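Local coordinates for chorismate mutase and shikimate 5-dehydrogenase fusion protein (Clostridium acetobutylicum, PDB 3FBT) that probably catalyses, through the shikimate dehydrogenase part of a chorismate mutase fusion, the reversible NADPH-linked reduction of 3-dehydroshikimate to shikimate, at residues T104-F109 with K142-K147; C125-S130 with R135-Y140; I149-R154 with E161-F166; D180-C185 with S197-E202. One frame throughout, in Å; residues are numbered along the deposited sequence.

Contact 1 (T104-F109 with K142-K147); sequences TDYIGF and KDNFAK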
loop_
_atom_site.group_PDB
_atom_site.type_symbol
_atom_site.label_atom_id
_atom_site.label_comp_id
_atom_site.label_asym_id
_atom_site.label_seq_id
_atom_site.Cartn_x
_atom_site.Cartn_y
_atom_site.Cartn_z
ATOM N N THR A 104 1.923 -21.782 0.452
ATOM C CA THR A 104 0.608 -22.140 -0.081
ATOM C C THR A 104 0.646 -22.659 -1.541
ATOM O O THR A 104 -0.381 -22.971 -2.060
ATOM C CB THR A 104 -0.317 -20.906 -0.065
ATOM O OG1 THR A 104 0.300 -19.938 -0.878
ATOM C CG2 THR A 104 -0.467 -20.325 1.409
ATOM N N ASP A 105 1.826 -22.789 -2.173
ATOM C CA ASP A 105 1.946 -23.637 -3.395
ATOM C C ASP A 105 1.576 -25.108 -3.110
ATOM O O ASP A 105 0.875 -25.769 -3.924
ATOM C CB ASP A 105 3.381 -23.621 -3.940
ATOM C CG ASP A 105 3.763 -22.246 -4.502
ATOM O OD1 ASP A 105 2.857 -21.590 -5.083
ATOM O OD2 ASP A 105 4.923 -21.795 -4.308
ATOM N N TYR A 106 2.097 -25.621 -2.009
ATOM C CA TYR A 106 1.791 -26.991 -1.539
ATOM C C TYR A 106 0.277 -27.177 -1.441
ATOM O O TYR A 106 -0.300 -28.192 -1.927
ATOM C CB TYR A 106 2.424 -27.179 -0.164
ATOM C CG TYR A 106 2.182 -28.549 0.441
ATOM C CD1 TYR A 106 3.122 -29.537 0.320
ATOM C CD2 TYR A 106 0.978 -28.850 1.117
ATOM C CE1 TYR A 106 2.931 -30.814 0.857
ATOM C CE2 TYR A 106 0.744 -30.145 1.663
ATOM C CZ TYR A 106 1.737 -31.128 1.509
ATOM O OH TYR A 106 1.587 -32.424 2.035
ATOM N N ILE A 107 -0.407 -26.167 -0.867
ATOM C CA ILE A 107 -1.856 -26.299 -0.602
ATOM C C ILE A 107 -2.568 -26.191 -1.923
ATOM O O ILE A 107 -3.493 -26.935 -2.229
ATOM C CB ILE A 107 -2.353 -25.184 0.336
ATOM C CG1 ILE A 107 -1.566 -25.227 1.641
ATOM C CG2 ILE A 107 -3.839 -25.362 0.623
ATOM C CD1 ILE A 107 -2.180 -24.411 2.805
ATOM N N GLY A 108 -2.152 -25.221 -2.736
ATOM C CA GLY A 108 -2.787 -25.085 -4.058
ATOM C C GLY A 108 -2.651 -26.375 -4.904
ATOM O O GLY A 108 -3.563 -26.750 -5.664
ATOM N N PHE A 109 -1.495 -26.997 -4.846
ATOM C CA PHE A 109 -1.223 -28.130 -5.731
ATOM C C PHE A 109 -2.193 -29.281 -5.304
ATOM O O PHE A 109 -2.875 -29.863 -6.124
ATOM C CB PHE A 109 0.231 -28.589 -5.587
ATOM C CG PHE A 109 0.592 -29.777 -6.482
ATOM C CD1 PHE A 109 0.579 -29.663 -7.851
ATOM C CD2 PHE A 109 0.826 -31.012 -5.931
ATOM C CE1 PHE A 109 0.888 -30.760 -8.656
ATOM C CE2 PHE A 109 1.131 -32.108 -6.736
ATOM C CZ PHE A 109 1.155 -31.975 -8.092
ATOM N N LYS A 142 5.241 -37.101 -1.777
ATOM C CA LYS A 142 5.800 -37.912 -0.774
ATOM C C LYS A 142 4.892 -37.935 0.482
ATOM O O LYS A 142 4.689 -38.991 1.079
ATOM C CB LYS A 142 7.162 -37.350 -0.427
ATOM C CG LYS A 142 7.512 -37.656 0.972
ATOM C CD LYS A 142 9.028 -37.485 1.234
ATOM C CE LYS A 142 9.406 -38.152 2.554
ATOM N NZ LYS A 142 8.809 -37.371 3.688
ATOM N N ASP A 143 4.369 -36.778 0.891
ATOM C CA ASP A 143 3.446 -36.748 2.003
ATOM C C ASP A 143 2.254 -37.624 1.709
ATOM O O ASP A 143 1.645 -38.089 2.634
ATOM C CB ASP A 143 2.930 -35.345 2.323
ATOM C CG ASP A 143 3.923 -34.551 3.032
ATOM O OD1 ASP A 143 4.886 -35.155 3.567
ATOM O OD2 ASP A 143 3.755 -33.308 3.050
ATOM N N ASN A 144 1.893 -37.777 0.433
ATOM C CA ASN A 144 0.747 -38.587 0.051
ATOM C C ASN A 144 1.049 -40.032 -0.401
ATOM O O ASN A 144 0.221 -40.657 -1.008
ATOM C CB ASN A 144 -0.042 -37.903 -1.050
ATOM C CG ASN A 144 -0.915 -36.835 -0.527
ATOM O OD1 ASN A 144 -2.136 -36.929 -0.628
ATOM N ND2 ASN A 144 -0.309 -35.785 0.031
ATOM N N PHE A 145 2.248 -40.516 -0.167
ATOM C CA PHE A 145 2.559 -41.942 -0.386
ATOM C C PHE A 145 2.480 -42.399 -1.842
ATOM O O PHE A 145 1.893 -43.458 -2.129
ATOM C CB PHE A 145 1.631 -42.782 0.523
ATOM C CG PHE A 145 1.689 -42.356 1.981
ATOM C CD1 PHE A 145 2.690 -42.795 2.809
ATOM C CD2 PHE A 145 0.753 -41.472 2.516
ATOM C CE1 PHE A 145 2.735 -42.393 4.157
ATOM C CE2 PHE A 145 0.816 -41.078 3.855
ATOM C CZ PHE A 145 1.808 -41.541 4.662
ATOM N N ALA A 146 3.048 -41.618 -2.779
ATOM C CA ALA A 146 3.247 -42.137 -4.158
ATOM C C ALA A 146 3.988 -43.502 -4.130
ATOM O O ALA A 146 4.742 -43.789 -3.187
ATOM C CB ALA A 146 4.077 -41.166 -4.966
ATOM N N LYS A 147 3.802 -44.331 -5.147
ATOM C CA LYS A 147 4.544 -45.617 -5.166
ATOM C C LYS A 147 6.021 -45.271 -5.304
ATOM O O LYS A 147 6.890 -45.646 -4.454
ATOM C CB LYS A 147 4.132 -46.447 -6.379
HETATM O O HOH W 1 -0.747 -33.815 1.552
#

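Contact 2 (C125-S130 with R135-Y140); sequences CVVLGS and RAVLQY. With SO4 (sulfate ion), chain E; SO4 (sulfate ion), chain F.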
loop_
_atom_site.group_PDB
_atom_site.type_symbol
_atom_site.label_atom_id
_atom_site.label_comp_id
_atom_site.label_asym_id
_atom_site.label_seq_id
_atom_site.Cartn_x
_atom_site.Cartn_y
_atom_site.Cartn_z
ATOM N N CYS A 125 4.871 -41.526 -9.796
ATOM C CA CYS A 125 4.768 -40.099 -10.113
ATOM C C CYS A 125 6.055 -39.518 -10.674
ATOM O O CYS A 125 7.125 -39.681 -10.056
ATOM C CB CYS A 125 4.420 -39.346 -8.856
ATOM S SG CYS A 125 2.799 -39.861 -8.182
ATOM N N VAL A 126 5.910 -38.837 -11.806
ATOM C CA VAL A 126 7.032 -38.265 -12.495
ATOM C C VAL A 126 7.009 -36.745 -12.563
ATOM O O VAL A 126 6.123 -36.149 -13.143
ATOM C CB VAL A 126 7.171 -38.890 -13.940
ATOM C CG1 VAL A 126 8.231 -38.148 -14.718
ATOM C CG2 VAL A 126 7.566 -40.369 -13.773
ATOM N N VAL A 127 8.009 -36.117 -12.002
ATOM C CA VAL A 127 8.087 -34.647 -12.052
ATOM C C VAL A 127 9.107 -34.124 -13.051
ATOM O O VAL A 127 10.306 -34.506 -13.015
ATOM C CB VAL A 127 8.439 -34.067 -10.645
ATOM C CG1 VAL A 127 8.418 -32.516 -10.660
ATOM C CG2 VAL A 127 7.556 -34.612 -9.590
ATOM N N LEU A 128 8.665 -33.206 -13.913
ATOM C CA LEU A 128 9.560 -32.602 -14.879
ATOM C C LEU A 128 10.109 -31.263 -14.418
ATOM O O LEU A 128 9.331 -30.331 -14.139
ATOM C CB LEU A 128 8.880 -32.397 -16.224
ATOM C CG LEU A 128 8.060 -33.606 -16.692
ATOM C CD1 LEU A 128 7.380 -33.185 -18.000
ATOM C CD2 LEU A 128 8.904 -34.802 -16.827
ATOM N N GLY A 129 11.438 -31.164 -14.369
ATOM C CA GLY A 129 12.157 -30.012 -13.807
ATOM C C GLY A 129 12.368 -29.991 -12.293
ATOM O O GLY A 129 11.637 -30.598 -11.513
ATOM N N SER A 130 13.373 -29.238 -11.868
ATOM C CA SER A 130 13.723 -29.130 -10.455
ATOM C C SER A 130 13.563 -27.772 -9.820
ATOM O O SER A 130 13.865 -27.633 -8.644
ATOM C CB SER A 130 15.183 -29.506 -10.294
ATOM O OG SER A 130 15.942 -28.610 -11.075
ATOM N N ARG A 135 9.770 -28.085 -5.574
ATOM C CA ARG A 135 9.974 -28.385 -4.175
ATOM C C ARG A 135 8.663 -28.712 -3.452
ATOM O O ARG A 135 8.536 -29.739 -2.719
ATOM C CB ARG A 135 10.645 -27.175 -3.526
ATOM C CG ARG A 135 12.058 -27.006 -3.954
ATOM C CD ARG A 135 12.780 -25.845 -3.187
ATOM N NE ARG A 135 12.231 -24.562 -3.636
ATOM C CZ ARG A 135 12.954 -23.450 -3.777
ATOM N NH1 ARG A 135 14.254 -23.472 -3.499
ATOM N NH2 ARG A 135 12.379 -22.323 -4.192
ATOM N N ALA A 136 7.672 -27.841 -3.644
ATOM C CA ALA A 136 6.398 -28.057 -2.941
ATOM C C ALA A 136 5.654 -29.262 -3.514
ATOM O O ALA A 136 5.068 -29.989 -2.793
ATOM C CB ALA A 136 5.524 -26.811 -3.000
ATOM N N VAL A 137 5.686 -29.462 -4.807
ATOM C CA VAL A 137 5.047 -30.637 -5.472
ATOM C C VAL A 137 5.695 -31.966 -4.948
ATOM O O VAL A 137 4.990 -32.923 -4.633
ATOM C CB VAL A 137 5.230 -30.478 -6.993
ATOM C CG1 VAL A 137 4.994 -31.768 -7.811
ATOM C CG2 VAL A 137 4.402 -29.357 -7.529
ATOM N N LEU A 138 7.032 -32.018 -4.823
ATOM C CA LEU A 138 7.742 -33.229 -4.351
ATOM C C LEU A 138 7.435 -33.501 -2.876
ATOM O O LEU A 138 7.225 -34.649 -2.485
ATOM C CB LEU A 138 9.267 -33.078 -4.524
ATOM C CG LEU A 138 9.766 -32.996 -5.976
ATOM C CD1 LEU A 138 11.204 -32.448 -6.110
ATOM C CD2 LEU A 138 9.609 -34.369 -6.738
ATOM N N GLN A 139 7.368 -32.467 -2.039
ATOM C CA GLN A 139 6.946 -32.703 -0.657
ATOM C C GLN A 139 5.525 -33.265 -0.613
ATOM O O GLN A 139 5.246 -34.207 0.147
ATOM C CB GLN A 139 7.015 -31.437 0.188
ATOM C CG GLN A 139 6.742 -31.714 1.604
ATOM C CD GLN A 139 7.858 -32.536 2.180
ATOM O OE1 GLN A 139 9.016 -32.383 1.782
ATOM N NE2 GLN A 139 7.524 -33.432 3.117
ATOM N N TYR A 140 4.619 -32.678 -1.407
ATOM C CA TYR A 140 3.256 -33.195 -1.424
ATOM C C TYR A 140 3.158 -34.676 -1.859
ATOM O O TYR A 140 2.499 -35.448 -1.168
ATOM C CB TYR A 140 2.381 -32.343 -2.308
ATOM C CG TYR A 140 0.934 -32.739 -2.301
ATOM C CD1 TYR A 140 0.021 -32.192 -1.355
ATOM C CD2 TYR A 140 0.461 -33.633 -3.223
ATOM C CE1 TYR A 140 -1.329 -32.578 -1.332
ATOM C CE2 TYR A 140 -0.889 -34.043 -3.211
ATOM C CZ TYR A 140 -1.772 -33.513 -2.301
ATOM O OH TYR A 140 -3.081 -33.926 -2.399
HETATM S S SO4 E . 16.119 -28.721 -14.767
HETATM O O1 SO4 E . 15.995 -29.570 -15.985
HETATM O O2 SO4 E . 17.061 -27.716 -15.267
HETATM O O3 SO4 E . 14.865 -28.024 -14.425
HETATM O O4 SO4 E . 16.548 -29.399 -13.553
HETATM S S SO4 F . 13.824 -18.678 -4.815
HETATM O O1 SO4 F . 13.273 -19.823 -5.555
HETATM O O2 SO4 F . 15.025 -18.119 -5.452
HETATM O O3 SO4 F . 12.789 -17.667 -4.810
HETATM O O4 SO4 F . 14.310 -19.201 -3.554
#

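Contact 3 (I149-R154 with E161-F166); sequences IYVVTR and EIYGEF. With SO4 (sulfate ion), chain E.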
loop_
_atom_site.group_PDB
_atom_site.type_symbol
_atom_site.label_atom_id
_atom_site.label_comp_id
_atom_site.label_asym_id
_atom_site.label_seq_id
_atom_site.Cartn_x
_atom_site.Cartn_y
_atom_site.Cartn_z
ATOM N N ILE A 149 8.586 -41.779 -7.019
ATOM C CA ILE A 149 8.680 -40.385 -7.465
ATOM C C ILE A 149 9.948 -40.205 -8.296
ATOM O O ILE A 149 11.023 -40.383 -7.804
ATOM C CB ILE A 149 8.712 -39.426 -6.274
ATOM C CG1 ILE A 149 7.340 -39.414 -5.589
ATOM C CG2 ILE A 149 9.032 -37.996 -6.749
ATOM C CD1 ILE A 149 7.385 -39.001 -4.085
ATOM N N TYR A 150 9.811 -39.894 -9.563
ATOM C CA TYR A 150 10.958 -39.568 -10.320
ATOM C C TYR A 150 11.030 -38.055 -10.472
ATOM O O TYR A 150 10.022 -37.435 -10.680
ATOM C CB TYR A 150 10.894 -40.238 -11.707
ATOM C CG TYR A 150 11.103 -41.735 -11.580
ATOM C CD1 TYR A 150 12.381 -42.294 -11.695
ATOM C CD2 TYR A 150 10.025 -42.586 -11.306
ATOM C CE1 TYR A 150 12.576 -43.688 -11.557
ATOM C CE2 TYR A 150 10.192 -43.968 -11.159
ATOM C CZ TYR A 150 11.458 -44.518 -11.294
ATOM O OH TYR A 150 11.608 -45.877 -11.140
ATOM N N VAL A 151 12.245 -37.516 -10.453
ATOM C CA VAL A 151 12.490 -36.131 -10.797
ATOM C C VAL A 151 13.334 -36.114 -12.021
ATOM O O VAL A 151 14.396 -36.715 -12.037
ATOM C CB VAL A 151 13.251 -35.458 -9.658
ATOM C CG1 VAL A 151 13.639 -34.021 -10.019
ATOM C CG2 VAL A 151 12.396 -35.546 -8.320
ATOM N N VAL A 152 12.871 -35.461 -13.076
ATOM C CA VAL A 152 13.588 -35.526 -14.320
ATOM C C VAL A 152 14.197 -34.166 -14.645
ATOM O O VAL A 152 13.497 -33.183 -14.668
ATOM C CB VAL A 152 12.674 -35.895 -15.499
ATOM C CG1 VAL A 152 13.528 -36.257 -16.729
ATOM C CG2 VAL A 152 11.663 -37.037 -15.100
ATOM N N THR A 153 15.500 -34.145 -14.932
ATOM C CA THR A 153 16.271 -32.910 -15.021
ATOM C C THR A 153 17.184 -32.833 -16.278
ATOM O O THR A 153 17.609 -33.860 -16.869
ATOM C CB THR A 153 17.180 -32.787 -13.730
ATOM O OG1 THR A 153 18.035 -31.635 -13.810
ATOM C CG2 THR A 153 18.064 -33.978 -13.615
ATOM N N ARG A 154 17.561 -31.624 -16.631
ATOM C CA ARG A 154 18.573 -31.464 -17.684
ATOM C C ARG A 154 19.953 -31.655 -17.114
ATOM O O ARG A 154 20.913 -31.844 -17.848
ATOM C CB ARG A 154 18.468 -30.098 -18.301
ATOM C CG ARG A 154 17.462 -30.062 -19.352
ATOM C CD ARG A 154 17.086 -28.656 -19.610
ATOM N NE ARG A 154 17.080 -27.897 -18.366
ATOM C CZ ARG A 154 17.097 -26.562 -18.332
ATOM N NH1 ARG A 154 17.136 -25.882 -19.482
ATOM N NH2 ARG A 154 17.072 -25.909 -17.178
ATOM N N GLU A 161 22.346 -34.128 -6.306
ATOM C CA GLU A 161 22.904 -33.587 -5.056
ATOM C C GLU A 161 21.790 -32.904 -4.280
ATOM O O GLU A 161 21.752 -33.000 -3.044
ATOM C CB GLU A 161 24.043 -32.571 -5.289
ATOM C CG GLU A 161 25.267 -33.110 -5.976
ATOM C CD GLU A 161 25.867 -34.332 -5.307
ATOM O OE1 GLU A 161 25.655 -34.564 -4.089
ATOM O OE2 GLU A 161 26.577 -35.079 -6.018
ATOM N N ILE A 162 20.928 -32.184 -4.997
ATOM C CA ILE A 162 19.812 -31.424 -4.399
ATOM C C ILE A 162 18.714 -32.305 -3.809
ATOM O O ILE A 162 18.245 -32.077 -2.705
ATOM C CB ILE A 162 19.153 -30.500 -5.429
ATOM N N TYR A 163 18.272 -33.307 -4.571
ATOM C CA TYR A 163 17.161 -34.153 -4.114
ATOM C C TYR A 163 17.594 -35.622 -3.948
ATOM O O TYR A 163 17.159 -36.498 -4.693
ATOM C CB TYR A 163 15.948 -34.069 -5.075
ATOM C CG TYR A 163 15.396 -32.692 -5.360
ATOM C CD1 TYR A 163 14.604 -32.025 -4.424
ATOM C CD2 TYR A 163 15.587 -32.085 -6.605
ATOM C CE1 TYR A 163 14.074 -30.771 -4.679
ATOM C CE2 TYR A 163 15.050 -30.821 -6.887
ATOM C CZ TYR A 163 14.275 -30.171 -5.911
ATOM O OH TYR A 163 13.723 -28.924 -6.182
ATOM N N GLY A 164 18.395 -35.885 -2.920
ATOM C CA GLY A 164 19.043 -37.180 -2.761
ATOM C C GLY A 164 18.120 -38.348 -2.524
ATOM O O GLY A 164 18.445 -39.477 -2.883
ATOM N N GLU A 165 16.969 -38.082 -1.916
ATOM C CA GLU A 165 16.028 -39.132 -1.538
ATOM C C GLU A 165 15.006 -39.433 -2.631
ATOM O O GLU A 165 14.092 -40.241 -2.444
ATOM C CB GLU A 165 15.280 -38.702 -0.285
ATOM C CG GLU A 165 14.870 -37.258 -0.328
ATOM C CD GLU A 165 13.887 -36.923 0.780
ATOM O OE1 GLU A 165 12.867 -37.667 0.942
ATOM O OE2 GLU A 165 14.132 -35.908 1.480
ATOM N N PHE A 166 15.133 -38.775 -3.778
ATOM C CA PHE A 166 14.276 -39.130 -4.880
ATOM C C PHE A 166 15.108 -39.773 -5.968
ATOM O O PHE A 166 16.291 -39.539 -6.037
ATOM C CB PHE A 166 13.564 -37.882 -5.389
ATOM C CG PHE A 166 12.636 -37.255 -4.365
ATOM C CD1 PHE A 166 11.486 -37.931 -3.919
ATOM C CD2 PHE A 166 12.890 -35.990 -3.862
ATOM C CE1 PHE A 166 10.628 -37.353 -2.965
ATOM C CE2 PHE A 166 12.006 -35.401 -2.907
ATOM C CZ PHE A 166 10.909 -36.078 -2.472
HETATM S S SO4 E . 16.119 -28.721 -14.767
HETATM O O1 SO4 E . 15.995 -29.570 -15.985
HETATM O O2 SO4 E . 17.061 -27.716 -15.267
HETATM O O3 SO4 E . 14.865 -28.024 -14.425
HETATM O O4 SO4 E . 16.548 -29.399 -13.553
#

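Contact 4 (D180-C185 with S197-E202); sequences DVIINC and SPVDKE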
loop_
_atom_site.group_PDB
_atom_site.type_symbol
_atom_site.label_atom_id
_atom_site.label_comp_id
_atom_site.label_asym_id
_atom_site.label_seq_id
_atom_site.Cartn_x
_atom_site.Cartn_y
_atom_site.Cartn_z
ATOM N N ASP A 180 2.189 -43.530 -13.889
ATOM C CA ASP A 180 0.805 -43.112 -13.709
ATOM C C ASP A 180 0.596 -41.616 -13.933
ATOM O O ASP A 180 -0.229 -41.224 -14.746
ATOM C CB ASP A 180 0.417 -43.531 -12.298
ATOM C CG ASP A 180 0.611 -45.068 -12.066
ATOM O OD1 ASP A 180 0.121 -45.818 -12.933
ATOM O OD2 ASP A 180 1.247 -45.538 -11.049
ATOM N N VAL A 181 1.353 -40.781 -13.210
ATOM C CA VAL A 181 1.156 -39.329 -13.207
ATOM C C VAL A 181 2.449 -38.609 -13.591
ATOM O O VAL A 181 3.494 -38.889 -13.011
ATOM C CB VAL A 181 0.724 -38.865 -11.786
ATOM C CG1 VAL A 181 0.650 -37.382 -11.705
ATOM C CG2 VAL A 181 -0.653 -39.519 -11.377
ATOM N N ILE A 182 2.373 -37.713 -14.572
ATOM C CA ILE A 182 3.524 -36.945 -15.006
ATOM C C ILE A 182 3.184 -35.443 -14.930
ATOM O O ILE A 182 2.136 -34.993 -15.415
ATOM C CB ILE A 182 3.997 -37.333 -16.473
ATOM C CG1 ILE A 182 5.132 -36.452 -16.965
ATOM C CG2 ILE A 182 2.857 -37.270 -17.475
ATOM C CD1 ILE A 182 5.550 -36.730 -18.482
ATOM N N ILE A 183 4.092 -34.694 -14.306
ATOM C CA ILE A 183 3.836 -33.306 -13.885
ATOM C C ILE A 183 4.923 -32.376 -14.427
ATOM O O ILE A 183 6.103 -32.570 -14.135
ATOM C CB ILE A 183 3.840 -33.230 -12.348
ATOM C CG1 ILE A 183 2.816 -34.213 -11.770
ATOM C CG2 ILE A 183 3.576 -31.759 -11.856
ATOM C CD1 ILE A 183 3.193 -34.709 -10.417
ATOM N N ASN A 184 4.534 -31.369 -15.176
ATOM C CA ASN A 184 5.465 -30.403 -15.696
ATOM C C ASN A 184 5.689 -29.284 -14.701
ATOM O O ASN A 184 4.769 -28.554 -14.369
ATOM C CB ASN A 184 4.895 -29.753 -16.929
ATOM C CG ASN A 184 5.823 -28.742 -17.473
ATOM O OD1 ASN A 184 7.023 -29.015 -17.557
ATOM N ND2 ASN A 184 5.310 -27.531 -17.812
ATOM N N CYS A 185 6.908 -29.154 -14.218
ATOM C CA CYS A 185 7.272 -28.042 -13.360
ATOM C C CYS A 185 8.262 -27.093 -14.055
ATOM O O CYS A 185 8.790 -26.183 -13.420
ATOM C CB CYS A 185 7.900 -28.618 -12.085
ATOM S SG CYS A 185 6.652 -29.215 -10.958
ATOM N N SER A 197 7.460 -28.307 -25.669
ATOM C CA SER A 197 7.024 -29.181 -24.654
ATOM C C SER A 197 8.272 -29.645 -23.930
ATOM O O SER A 197 9.316 -29.780 -24.552
ATOM C CB SER A 197 6.321 -30.311 -25.311
ATOM O OG SER A 197 5.804 -31.158 -24.364
ATOM N N PRO A 198 8.188 -29.906 -22.611
ATOM C CA PRO A 198 9.360 -30.571 -22.053
ATOM C C PRO A 198 9.578 -32.029 -22.555
ATOM O O PRO A 198 10.700 -32.488 -22.511
ATOM C CB PRO A 198 9.082 -30.577 -20.531
ATOM C CG PRO A 198 7.574 -30.590 -20.454
ATOM C CD PRO A 198 7.132 -29.712 -21.606
ATOM N N VAL A 199 8.532 -32.771 -22.941
ATOM C CA VAL A 199 8.721 -34.170 -23.407
ATOM C C VAL A 199 7.971 -34.488 -24.713
ATOM O O VAL A 199 7.099 -33.713 -25.155
ATOM C CB VAL A 199 8.343 -35.216 -22.304
ATOM C CG1 VAL A 199 9.187 -35.039 -21.038
ATOM C CG2 VAL A 199 6.949 -35.084 -21.925
ATOM N N ASP A 200 8.308 -35.611 -25.367
ATOM C CA ASP A 200 7.580 -35.969 -26.599
ATOM C C ASP A 200 6.240 -36.594 -26.240
ATOM O O ASP A 200 6.062 -37.100 -25.125
ATOM C CB ASP A 200 8.354 -36.966 -27.472
ATOM C CG ASP A 200 9.694 -36.429 -27.959
ATOM O OD1 ASP A 200 9.696 -35.376 -28.640
ATOM O OD2 ASP A 200 10.754 -37.075 -27.666
ATOM N N LYS A 201 5.309 -36.575 -27.191
ATOM C CA LYS A 201 3.948 -37.146 -26.984
ATOM C C LYS A 201 3.957 -38.620 -26.682
ATOM O O LYS A 201 3.133 -39.163 -25.925
ATOM C CB LYS A 201 3.099 -36.964 -28.230
ATOM C CG LYS A 201 1.775 -37.683 -28.092
ATOM C CD LYS A 201 0.827 -37.317 -29.195
ATOM C CE LYS A 201 -0.364 -38.271 -29.173
ATOM N NZ LYS A 201 -0.062 -39.624 -29.799
ATOM N N GLU A 202 4.908 -39.294 -27.297
ATOM C CA GLU A 202 5.168 -40.707 -26.984
ATOM C C GLU A 202 5.514 -40.878 -25.527
ATOM O O GLU A 202 5.335 -41.967 -24.936
ATOM C CB GLU A 202 6.351 -41.143 -27.849
ATOM C CG GLU A 202 7.146 -39.910 -28.227
ATOM C CD GLU A 202 8.395 -40.230 -28.930
ATOM O OE1 GLU A 202 8.404 -41.276 -29.621
ATOM O OE2 GLU A 202 9.370 -39.441 -28.796
#

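Contact 1 (T104-F109 with K142-K147)
Two groups grip Tyr106 OH. Tyr106 OH donates a hydrogen bond to Asp143 OD2 at 2.6 Å and accepts one from a water 2.8 Å from Tyr106 OH. The partners sit on helix 105-115 and at the C-terminal end of helix 134-143, the first helix of the Rossmann-type NADP-binding domain. That helix closes in a Schellman motif, with Phe145 at positive phi as the C-prime residue. Phe145 N returns to Lys142 O, and Ala146 N to Leu141 O. Asp143 belongs to the last turn and Asn144 is the first residue beyond it, which puts two polar side chains near the phenol. Tyr106 reaches them because its CG stands opposite the backbone N (chi1 180°), and the ring extends from its helix. The bond uses the anti lone pair of Asp143 OD2, away from OD1. The ring and carboxylate planes are turned 61° apart. Asp143 OD1 is hydrogen-bonded to Gln139 NE2, so each oxygen of the carboxylate has a donor, which should limit its rotation. The Tyr106 ring also meets that of Tyr140 edge to face. Contact between the segments is slight, 89 Å² in all, and lies at the surface. The neighbouring Asp105 is a predicted shikimate ligand. The same water accepts a hydrogen bond from Asn144 ND2, which also donates to Tyr140 O.

Contact 2 (C125-S130 with R135-Y140)
Val127 of strand 124-128 meets Val137 and Leu138 of helix 134-143. This is the start of the beta-alpha-beta unit of a Rossmann-type domain, the NADP-binding domain. The torsion of Val127 (chi1 -176°) sets CG2 opposite the carbonyl carbon, and this methyl does the touching. Val127 CG2 lies 3.5 Å from Leu138 CD2 and 4.2 Å from Val137 CG1. Leu138 meets it with CD2, at the tip of its side chain, and all three side chains are buried. Leu128 follows and packs on Pro198. The strand then gives way to Gly129 and Ser130, both predicted NADP ligands at the start of the glycine-rich turn. Gly129 CA is 3.4 Å from O3 of a sulfate, probably from the crystallisation liquor. Ser130 holds this ion twice: Ser130 N donates to sulfate O3 at 3.2 Å, and Ser130 OG to sulfate O4 at 2.7 Å. Thr153 and Arg154 also bind it, consistent with the place of the 2'-phosphate of NADP. A second sulfate lies past the tip of Arg135, and Lys69 N also hydrogen-bonds to it. It meets the Arg135 guanidinium at the edge, and Arg135 NH2 donates to its O1 at 3.0 Å, with an N-H...O angle of 144°.

Contact 3 (I149-R154 with E161-F166)
Ile149 sets CG1 opposite the carbonyl carbon (chi1 -70°), which leaves CG2 opposite the backbone N and turned to the Phe166 ring. Phe166 swings CG opposite its own carbonyl carbon (chi1 -63°). The two side chains meet at an angle. Ile149 CG2 lies 3.7 Å from Phe166 CD1, and Ile149 CD1 reaches Phe166 CE1 at 3.8 Å. Val151 CG2 packs on Phe166 CB at 3.9 Å, and Val151 CG1 comes within 4.4 Å of Tyr163 CD2. A type I turn from Tyr163 to Phe166 holds the two aromatic residues close together. Tyr163 CB lies at the edge of the Phe166 ring, in its plane, and Glu165 CG lies over one face, toward the rim. The Tyr163 hydroxyl is hydrogen-bonded to Ser130 O. At the strand end is the sulfate also held by Ser130. Thr153 OG1 donates to sulfate O4 at 2.7 Å. Arg154 N and NE both reach O1, and Arg154 NH2 donates to O2 at 2.6 Å, with the guanidinium edge-on. The contact lies in the beta-alpha-beta unit of strand 148-153, helix 156-162 and strand 167-170 in the Rossmann-type domain. Strand 124-128 flanks strand 148-153, and Leu138 and Leu141 of helix 134-143 pack on it.

Contact 4 (D180-C185 with S197-E202)
Asn184 leaves strand 181-184 toward Pro198. From CB the chain extends with CG opposite the backbone N (chi1 179°), which carries the amide to the proline ring. The amide carbon Asn184 CG lies 3.9 Å from Pro198 CG. Beyond it, Asn184 OD1 comes to 3.3 Å from Pro198 CG, the closest approach between the segments. OD1 is also hydrogen-bonded to Thr186 OG1. The other branch, ND2, donates to Asp212 OD1. Hydrogen bonds on both ends of the amide should fix its rotation while the proline packs against it. Two residues back on the strand, Ile182 points to the same side. Its fully extended side chain ends in CD1, with Ile182 CD1 4.1 Å from Val199 CG2. These two side chains run antiparallel, side by side. Next to them, Ser197 OG donates to Val199 O at 3.0 Å, in the carbonyl plane and on a lone pair. The bond spans Pro198, just before helix 201-204. Leu128 of the neighbouring strand packs on Ile182, Pro198 and Val199. Here the chain passes over one face of the sheet on its way to strand 209-212, in a beta-alpha-beta unit of the Rossmann-type NADP-binding domain.

From the N terminus, the chain first passes through the substrate-binding domain. Contact 1 then joins helix 105-115 to the end of helix 134-143 and closes a loop of 32 residues. Contact 2, nested inside it, closes the short glycine-rich turn between strand 124-128 and that same helix. In series, contact 3 closes the crossover through helix 156-162, and contact 4 the 11-residue loop after strand 181-184. None crosses another. Strand 124-128 lies between the strands of contacts 3 and 4 in the parallel sheet. Leu138 CD2 meets Val151 CG2 of contact 3, and Leu128 CD1 meets Pro198 CG of contact 4. Contacts 2 and 3 share one sulfate. Contact 1 reaches contact 4 through Phe109 and Ile183.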